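Local coordinates for protein serine protease inhibitor 4, isoform B (PDB 4P0F) that is a serpin that probably inhibits serine and cysteine endopeptidases, at residues Cys44-Arg49 and Lys115-Ala120. Numbering follows the deposited sequence.
Sequences CAAMAR and KQFLSA
The ring of F117 lies under the side chain of M47, whose CG sits over one face, 3.6 Å from the ring centroid and 22° off the normal. This CH-pi contact, with the sulfur set obliquely to the ring, makes a Met-aromatic pair in the serpin fold, tying helix 38-49, behind the central sheet, to the loop between helix 107-115 and strand 120-124. C44 and A48 of that helix rest on strand 328-341, which runs antiparallel between strands 161-174 and 311-324, as expected for the inserted reactive-centre loop of a cleaved serpin. The pair illustrates how a methionine can meet an aromatic ring chiefly through its CG methylene. M47 CG is displaced toward the rim and comes within 3.4 Å of F117 CD2, whereas M47 SD lies 4.6 Å from the ring centroid, near the CB end of the phenylalanine. The extended chi2 of M47 (-169°) carries SD outward past the ring. One helical position earlier, A46 adds its methyl, CB meeting F117 CZ at 4.0 Å. Helix 71-84 closes in on the same cluster, F78 touching both A46 and the F117 ring. Cutting F117 back to an alanine is likely to leave M47 CG and the A46 methyl without their shared partner and to open a gap between helix and loop. Beyond the positive-phi residue L118, S119 OG donates to A120 O at 2.9 Å, on a lone pair.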
loop_
_atom_site.group_PDB
_atom_site.type_symbol
_atom_site.label_atom_id
_atom_site.label_comp_id
_atom_site.label_asym_id
_atom_site.label_seq_id
_atom_site.Cartn_x
_atom_site.Cartn_y
_atom_site.Cartn_z
ATOM N N CYS A 44 5.965 4.373 -6.235
ATOM C CA CYS A 44 7.318 3.882 -6.500
ATOM C C CYS A 44 7.453 3.499 -7.965
ATOM O O CYS A 44 8.441 3.836 -8.630
ATOM C CB CYS A 44 7.649 2.685 -5.622
ATOM S SG CYS A 44 9.389 2.212 -5.747
ATOM N N ALA A 45 6.448 2.806 -8.481
ATOM C CA ALA A 45 6.480 2.358 -9.867
ATOM C C ALA A 45 6.361 3.527 -10.847
ATOM O O ALA A 45 6.946 3.487 -11.941
ATOM C CB ALA A 45 5.385 1.346 -10.113
ATOM N N ALA A 46 5.610 4.564 -10.474
ATOM C CA ALA A 46 5.498 5.753 -11.314
ATOM C C ALA A 46 6.838 6.482 -11.393
ATOM O O ALA A 46 7.190 7.026 -12.435
ATOM C CB ALA A 46 4.415 6.691 -10.792
ATOM N N MET A 47 7.579 6.508 -10.288
ATOM C CA MET A 47 8.920 7.085 -10.303
ATOM C C MET A 47 9.798 6.341 -11.293
ATOM O O MET A 47 10.558 6.960 -12.048
ATOM C CB MET A 47 9.550 7.065 -8.902
ATOM C CG MET A 47 8.952 8.114 -7.959
ATOM S SD MET A 47 9.862 8.331 -6.417
ATOM C CE MET A 47 9.483 6.803 -5.601
ATOM N N ALA A 48 9.706 5.018 -11.299
ATOM C CA ALA A 48 10.497 4.238 -12.245
ATOM C C ALA A 48 10.058 4.551 -13.665
ATOM O O ALA A 48 10.896 4.664 -14.564
ATOM C CB ALA A 48 10.376 2.757 -11.962
ATOM N N ARG A 49 8.755 4.733 -13.872
ATOM C CA ARG A 49 8.260 5.028 -15.220
ATOM C C ARG A 49 8.873 6.302 -15.809
ATOM O O ARG A 49 9.036 6.414 -17.034
ATOM C CB ARG A 49 6.726 5.132 -15.218
ATOM C CG ARG A 49 6.137 5.390 -16.597
ATOM C CD ARG A 49 5.924 6.867 -16.853
ATOM N NE ARG A 49 5.464 7.143 -18.215
ATOM C CZ ARG A 49 6.242 7.493 -19.237
ATOM N NH1 ARG A 49 7.566 7.610 -19.107
ATOM N NH2 ARG A 49 5.682 7.739 -20.414
ATOM N N LYS A 115 11.396 17.735 -7.859
ATOM C CA LYS A 115 10.411 18.810 -7.790
ATOM C C LYS A 115 8.982 18.294 -7.645
ATOM O O LYS A 115 8.170 18.918 -6.968
ATOM C CB LYS A 115 10.493 19.704 -9.031
ATOM C CG LYS A 115 11.765 20.521 -9.156
ATOM C CD LYS A 115 11.750 21.311 -10.450
ATOM C CE LYS A 115 12.862 22.336 -10.512
ATOM N NZ LYS A 115 12.845 23.061 -11.812
ATOM N N GLN A 116 8.674 17.165 -8.285
ATOM C CA GLN A 116 7.301 16.672 -8.324
ATOM C C GLN A 116 7.058 15.537 -7.330
ATOM O O GLN A 116 6.024 15.520 -6.660
ATOM C CB GLN A 116 6.952 16.218 -9.742
ATOM C CG GLN A 116 7.147 17.306 -10.792
ATOM C CD GLN A 116 6.251 18.508 -10.569
ATOM O OE1 GLN A 116 5.126 18.379 -10.084
ATOM N NE2 GLN A 116 6.747 19.688 -10.926
ATOM N N PHE A 117 7.992 14.591 -7.234
ATOM C CA PHE A 117 7.860 13.496 -6.276
ATOM C C PHE A 117 8.518 13.837 -4.944
ATOM O O PHE A 117 8.481 13.039 -4.005
ATOM C CB PHE A 117 8.449 12.194 -6.834
ATOM C CG PHE A 117 7.553 11.499 -7.805
ATOM C CD1 PHE A 117 7.584 11.824 -9.156
ATOM C CD2 PHE A 117 6.670 10.522 -7.381
ATOM C CE1 PHE A 117 6.756 11.191 -10.055
ATOM C CE2 PHE A 117 5.845 9.881 -8.283
ATOM C CZ PHE A 117 5.881 10.214 -9.618
ATOM N N LEU A 118 9.113 15.024 -4.863
ATOM C CA LEU A 118 9.689 15.513 -3.619
ATOM C C LEU A 118 10.702 14.502 -3.092
ATOM O O LEU A 118 10.889 14.340 -1.885
ATOM C CB LEU A 118 8.581 15.782 -2.590
ATOM C CG LEU A 118 7.476 16.748 -3.045
ATOM C CD1 LEU A 118 6.447 16.924 -1.933
ATOM C CD2 LEU A 118 8.045 18.102 -3.455
ATOM N N SER A 119 11.376 13.843 -4.022
ATOM C CA SER A 119 12.288 12.762 -3.697
ATOM C C SER A 119 13.647 13.270 -3.281
ATOM O O SER A 119 14.180 14.203 -3.873
ATOM C CB SER A 119 12.456 11.830 -4.892
ATOM O OG SER A 119 13.227 10.692 -4.543
ATOM N N ALA A 120 14.200 12.642 -2.250
ATOM C CA ALA A 120 15.585 12.857 -1.885
ATOM C C ALA A 120 16.442 11.975 -2.785
ATOM O O ALA A 120 15.922 11.126 -3.503
ATOM C CB ALA A 120 15.819 12.530 -0.420
#